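Local coordinates for 39 kDa initiator binding protein (PDB 1PP7) that binds the initiator element of core promoters in Trichomonas vaginalis, here through its N-terminal DNA-binding domain in complex with the ferredoxin initiator, at residues D29-R33 and F34-L38; L42-L45 and A46-P49. One frame throughout, in Å; residues are numbered along the deposited sequence.

Contact 1. Residues D29-R33 and F34-L38; sequences DPNSR and FPRKL. With nucleotides of chain A.
Phosphate oxygen OP2 of DC6 in chain A is gripped twice by the R33 guanidinium, from NE at 2.7 Å and from NH2 at 2.8 Å. The R33 chain runs out straight past CG and then turns about the CG-CD bond (chi3 68°), which brings the NE and NH2 edge to this oxygen; O5' of DA5 in chain A lies over one face of the group, toward its rim. The other phosphate oxygen, OP1 of DC6 in chain A, takes the backbone N-H of F34 at 2.9 Å in a nearly straight bond (167°). R33 is the N-cap residue of helix 34-45 and F34 the first residue in it, so the phosphate sits at the helix N-terminus. On the protein side, R33 O accepts from K37 N at 3.0 Å, the opening turn of the helix. K37 folds its chain back along that turn, and NZ donates to S32 O at 3.0 Å, tilted from the carbonyl plane; NZ also reaches R24 O, so two carbonyls hold the ammonium. Before the helix, an Asx turn is closed by N31 N on D29 OD2, while D29 O takes both S32 N and S32 OG, the hydroxyl at 2.7 Å on a lone pair. R36 extends back to P30 and N31: P30 CB lies 3.6 Å above the centre of its guanidinium, and the N31 side chain meets it at the edge. The F34 ring points into the core among L83, L87 and M76. One phosphate is thus held by a side chain and a main-chain N-H of adjacent residues, a backbone contact that probably does not itself read the sequence, and the helix dipole would probably add to the attraction.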
loop_
_atom_site.group_PDB
_atom_site.type_symbol
_atom_site.label_atom_id
_atom_site.label_comp_id
_atom_site.label_asym_id
_atom_site.label_seq_id
_atom_site.Cartn_x
_atom_site.Cartn_y
_atom_site.Cartn_z
ATOM N N ASP C 29 17.369 -5.845 0.036
ATOM C CA ASP C 29 16.486 -6.871 0.630
ATOM C C ASP C 29 15.069 -6.616 -0.005
ATOM O O ASP C 29 14.517 -5.521 0.118
ATOM C CB ASP C 29 16.439 -6.760 2.183
ATOM C CG ASP C 29 15.525 -7.833 2.819
ATOM O OD1 ASP C 29 15.349 -7.952 4.100
ATOM O OD2 ASP C 29 14.953 -8.599 1.987
ATOM N N PRO C 30 14.494 -7.623 -0.700
ATOM C CA PRO C 30 13.201 -7.500 -1.347
ATOM C C PRO C 30 12.073 -7.214 -0.402
ATOM O O PRO C 30 11.051 -6.684 -0.853
ATOM C CB PRO C 30 13.031 -8.846 -2.047
ATOM C CG PRO C 30 14.396 -9.319 -2.220
ATOM C CD PRO C 30 14.993 -8.986 -0.898
ATOM N N ASN C 31 12.213 -7.568 0.881
ATOM C CA ASN C 31 11.116 -7.262 1.809
ATOM C C ASN C 31 11.129 -5.821 2.241
ATOM O O ASN C 31 10.124 -5.276 2.747
ATOM C CB ASN C 31 11.117 -8.182 3.027
ATOM C CG ASN C 31 10.632 -9.583 2.675
ATOM O OD1 ASN C 31 11.417 -10.564 2.661
ATOM N ND2 ASN C 31 9.327 -9.689 2.356
ATOM N N SER C 32 12.262 -5.186 2.016
ATOM C CA SER C 32 12.399 -3.805 2.367
ATOM C C SER C 32 11.901 -2.931 1.179
ATOM O O SER C 32 11.748 -1.716 1.355
ATOM C CB SER C 32 13.870 -3.489 2.725
ATOM O OG SER C 32 14.691 -3.280 1.566
ATOM N N ARG C 33 11.635 -3.527 0.002
ATOM C CA ARG C 33 11.162 -2.726 -1.128
ATOM C C ARG C 33 9.657 -2.357 -1.145
ATOM O O ARG C 33 8.813 -3.050 -0.570
ATOM C CB ARG C 33 11.589 -3.371 -2.436
ATOM C CG ARG C 33 13.078 -3.367 -2.493
ATOM C CD ARG C 33 13.626 -3.915 -3.728
ATOM N NE ARG C 33 13.295 -3.014 -4.818
ATOM C CZ ARG C 33 13.884 -3.066 -6.011
ATOM N NH1 ARG C 33 14.825 -3.983 -6.257
ATOM N NH2 ARG C 33 13.556 -2.185 -6.948
ATOM N N PHE C 34 9.351 -1.237 -1.788
ATOM C CA PHE C 34 7.975 -0.696 -1.860
ATOM C C PHE C 34 6.852 -1.694 -2.261
ATOM O O PHE C 34 5.816 -1.750 -1.624
ATOM C CB PHE C 34 7.977 0.530 -2.805
ATOM C CG PHE C 34 6.632 1.122 -3.007
ATOM C CD1 PHE C 34 5.839 0.733 -4.099
ATOM C CD2 PHE C 34 6.113 2.014 -2.080
ATOM C CE1 PHE C 34 4.545 1.227 -4.259
ATOM C CE2 PHE C 34 4.805 2.499 -2.250
ATOM C CZ PHE C 34 4.029 2.092 -3.357
ATOM N N PRO C 35 7.071 -2.503 -3.324
ATOM C CA PRO C 35 6.059 -3.481 -3.750
ATOM C C PRO C 35 5.643 -4.388 -2.605
ATOM O O PRO C 35 4.428 -4.551 -2.386
ATOM C CB PRO C 35 6.765 -4.297 -4.851
ATOM C CG PRO C 35 7.758 -3.343 -5.387
ATOM C CD PRO C 35 8.295 -2.630 -4.143
ATOM N N ARG C 36 6.636 -4.969 -1.886
ATOM C CA ARG C 36 6.333 -5.892 -0.802
ATOM C C ARG C 36 5.826 -5.181 0.421
ATOM O O ARG C 36 5.121 -5.785 1.250
ATOM C CB ARG C 36 7.516 -6.771 -0.460
ATOM C CG ARG C 36 7.827 -7.774 -1.538
ATOM C CD ARG C 36 8.672 -8.841 -0.961
ATOM N NE ARG C 36 9.249 -9.744 -1.937
ATOM C CZ ARG C 36 10.002 -10.763 -1.550
ATOM N NH1 ARG C 36 10.220 -10.904 -0.228
ATOM N NH2 ARG C 36 10.481 -11.661 -2.435
ATOM N N LYS C 37 6.173 -3.908 0.560
ATOM C CA LYS C 37 5.588 -3.153 1.651
ATOM C C LYS C 37 4.094 -2.956 1.271
ATOM O O LYS C 37 3.212 -3.191 2.099
ATOM C CB LYS C 37 6.278 -1.802 1.839
ATOM C CG LYS C 37 7.703 -1.991 2.326
ATOM C CD LYS C 37 8.524 -0.731 2.187
ATOM C CE LYS C 37 9.480 -0.603 3.352
ATOM N NZ LYS C 37 10.567 0.441 3.140
ATOM N N LEU C 38 3.802 -2.568 0.028
ATOM C CA LEU C 38 2.405 -2.384 -0.353
ATOM C C LEU C 38 1.700 -3.696 -0.156
ATOM O O LEU C 38 0.603 -3.732 0.400
ATOM C CB LEU C 38 2.241 -1.999 -1.827
ATOM C CG LEU C 38 1.481 -0.707 -2.126
ATOM C CD1 LEU C 38 1.062 -0.664 -3.594
ATOM C CD2 LEU C 38 0.294 -0.566 -1.162
ATOM P P DC A 6 12.331 0.545 -3.988
ATOM O OP1 DC A 6 11.466 0.460 -2.759
ATOM O OP2 DC A 6 12.313 -0.555 -5.017
ATOM O "O5'" DC A 6 12.084 1.959 -4.716
ATOM C "C5'" DC A 6 11.506 3.094 -4.035
ATOM C "C4'" DC A 6 12.468 3.683 -3.025
ATOM O "O4'" DC A 6 13.671 4.099 -3.704
ATOM C "C3'" DC A 6 11.979 4.923 -2.263
ATOM O "O3'" DC A 6 12.053 4.748 -0.862
ATOM C "C2'" DC A 6 12.931 6.044 -2.645
ATOM C "C1'" DC A 6 14.159 5.306 -3.130
ATOM N N1 DC A 6 14.907 6.012 -4.179
ATOM C C2 DC A 6 15.651 7.143 -3.836
ATOM O O2 DC A 6 15.610 7.561 -2.674
ATOM N N3 DC A 6 16.387 7.750 -4.778
ATOM C C4 DC A 6 16.384 7.283 -6.038
ATOM N N4 DC A 6 17.130 7.916 -6.930
ATOM C C5 DC A 6 15.612 6.155 -6.427
ATOM C C6 DC A 6 14.892 5.558 -5.473
ATOM P P DA A 5 18.068 -1.874 -6.543
ATOM O OP1 DA A 5 18.014 -3.316 -6.250
ATOM O OP2 DA A 5 17.900 -1.372 -7.937
ATOM O "O5'" DA A 5 16.980 -1.157 -5.642
ATOM C "C5'" DA A 5 17.062 -1.226 -4.222
ATOM C "C4'" DA A 5 16.213 -0.125 -3.634
ATOM O "O4'" DA A 5 16.967 1.103 -3.644
ATOM C "C3'" DA A 5 14.925 0.183 -4.408
ATOM O "O3'" DA A 5 13.876 0.568 -3.495
ATOM C "C2'" DA A 5 15.339 1.358 -5.268
ATOM C "C1'" DA A 5 16.232 2.092 -4.289
ATOM N N9 DA A 5 17.178 3.076 -4.827
ATOM C C8 DA A 5 17.564 3.287 -6.135
ATOM N N7 DA A 5 18.362 4.319 -6.296
ATOM C C5 DA A 5 18.535 4.810 -5.009
ATOM C C6 DA A 5 19.241 5.929 -4.520
ATOM N N6 DA A 5 20.007 6.717 -5.313
ATOM N N1 DA A 5 19.148 6.201 -3.189
ATOM C C2 DA A 5 18.417 5.365 -2.405
ATOM N N3 DA A 5 17.732 4.258 -2.750
ATOM C C4 DA A 5 17.826 4.044 -4.085
#

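Contact 2. Residues L42-L45 and A46-P49; sequences LTYL and ASNP
Y44 and N48 both set CG opposite their own backbone N (chi1 165° and -168°), and the two side chains run side by side in the same direction. N48 ND2 can therefore donate to Y44 OH at 2.8 Å, a nearly straight bond (163°) with the hydroxyl oxygen lying in the plane of the amide. Ring and amide planes are steeply inclined to each other, and N48 CB lies 4.0 Å from Y44 CE1. The other amide atom, N48 OD1, caps L51 N, so N48 is the N-cap of helix 49-55 while its NH2 end holds the tyrosine of the preceding helix. Between them the main chain makes a type I turn from L45 to N48, with N48 N bonded to L45 O at 2.8 Å. The helix tightens as it ends: A46 N still reaches L42 O at 3.1 Å, but Y44 O accepts from both S47 N, only three residues on, and S47 OG, each at 3.0 Å. The hydroxyl comes in the carbonyl plane and the N-H from above it, so the two use different directions around one oxygen. The A46 methyl rests against T43 O, and T43 OG1 bonds back to H39 O. On the buried side L45 packs on L51, E52 and I55 of helix 49-55, and with L42 it meets L57 of strand 57-59, joining both helices to the sheet edge.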
loop_
_atom_site.group_PDB
_atom_site.type_symbol
_atom_site.label_atom_id
_atom_site.label_comp_id
_atom_site.label_asym_id
_atom_site.label_seq_id
_atom_site.Cartn_x
_atom_site.Cartn_y
_atom_site.Cartn_z
ATOM N N LEU C 42 -1.544 -4.517 2.161
ATOM C CA LEU C 42 -2.719 -4.991 1.479
ATOM C C LEU C 42 -3.138 -6.327 2.117
ATOM O O LEU C 42 -4.306 -6.521 2.519
ATOM C CB LEU C 42 -2.309 -5.174 0.040
ATOM C CG LEU C 42 -3.110 -4.753 -1.174
ATOM C CD1 LEU C 42 -4.298 -3.905 -0.863
ATOM C CD2 LEU C 42 -2.146 -4.095 -2.105
ATOM N N THR C 43 -2.174 -7.231 2.242
ATOM C CA THR C 43 -2.412 -8.526 2.824
ATOM C C THR C 43 -2.975 -8.372 4.231
ATOM O O THR C 43 -3.994 -9.006 4.601
ATOM C CB THR C 43 -1.122 -9.349 2.882
ATOM O OG1 THR C 43 -0.692 -9.662 1.544
ATOM C CG2 THR C 43 -1.364 -10.674 3.632
ATOM N N TYR C 44 -2.363 -7.510 5.023
ATOM C CA TYR C 44 -2.870 -7.387 6.365
ATOM C C TYR C 44 -4.208 -6.650 6.477
ATOM O O TYR C 44 -5.053 -7.002 7.289
ATOM C CB TYR C 44 -1.828 -6.744 7.290
ATOM C CG TYR C 44 -2.431 -6.278 8.593
ATOM C CD1 TYR C 44 -2.924 -4.975 8.715
ATOM C CD2 TYR C 44 -2.543 -7.151 9.708
ATOM C CE1 TYR C 44 -3.509 -4.532 9.905
ATOM C CE2 TYR C 44 -3.138 -6.714 10.919
ATOM C CZ TYR C 44 -3.618 -5.398 11.012
ATOM O OH TYR C 44 -4.188 -4.907 12.176
ATOM N N LEU C 45 -4.425 -5.627 5.680
ATOM C CA LEU C 45 -5.668 -4.948 5.848
ATOM C C LEU C 45 -6.808 -5.903 5.524
ATOM O O LEU C 45 -7.899 -5.762 6.057
ATOM C CB LEU C 45 -5.686 -3.682 5.000
ATOM C CG LEU C 45 -4.782 -2.582 5.540
ATOM C CD1 LEU C 45 -4.778 -1.455 4.535
ATOM C CD2 LEU C 45 -5.278 -2.070 6.917
ATOM N N ALA C 46 -6.527 -6.918 4.710
ATOM C CA ALA C 46 -7.534 -7.900 4.297
ATOM C C ALA C 46 -8.217 -8.546 5.471
ATOM O O ALA C 46 -9.350 -9.014 5.355
ATOM C CB ALA C 46 -6.893 -8.979 3.434
ATOM N N SER C 47 -7.520 -8.576 6.600
ATOM C CA SER C 47 -8.046 -9.157 7.826
ATOM C C SER C 47 -8.505 -8.103 8.863
ATOM O O SER C 47 -9.052 -8.458 9.916
ATOM C CB SER C 47 -6.978 -10.028 8.473
ATOM O OG SER C 47 -5.992 -9.199 9.080
ATOM N N ASN C 48 -8.246 -6.823 8.606
ATOM C CA ASN C 48 -8.669 -5.775 9.541
ATOM C C ASN C 48 -9.554 -4.843 8.720
ATOM O O ASN C 48 -9.051 -3.849 8.199
ATOM C CB ASN C 48 -7.453 -5.014 10.061
ATOM C CG ASN C 48 -7.769 -4.092 11.257
ATOM O OD1 ASN C 48 -8.888 -3.572 11.394
ATOM N ND2 ASN C 48 -6.750 -3.864 12.116
ATOM N N PRO C 49 -10.865 -5.181 8.554
ATOM C CA PRO C 49 -11.911 -4.451 7.809
ATOM C C PRO C 49 -12.071 -3.006 8.226
ATOM O O PRO C 49 -12.284 -2.134 7.383
ATOM C CB PRO C 49 -13.194 -5.206 8.131
ATOM C CG PRO C 49 -12.758 -6.531 8.457
ATOM C CD PRO C 49 -11.409 -6.439 9.095
#

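Contacts 1 and 2 lie at the two ends of helix 34-45, with centres about 17 Å apart and no touch between them. Contact 1 starts the helix on the bound DNA backbone; contact 2 ends it and hands the chain to helix 49-55, its nearest atom about 14 Å from the nucleic acid, so it takes no direct part in binding. In each, an N-cap residue opens a helix: R33 for 34-45, N48 for 49-55. Between them lies H39, a zinc ligand of this protein, its side chain about 5 Å from that of R36 and about 4 Å from that of T43. A bound zinc ion lies about 6 Å from the R36 side chain, and one about 4 Å from T43's.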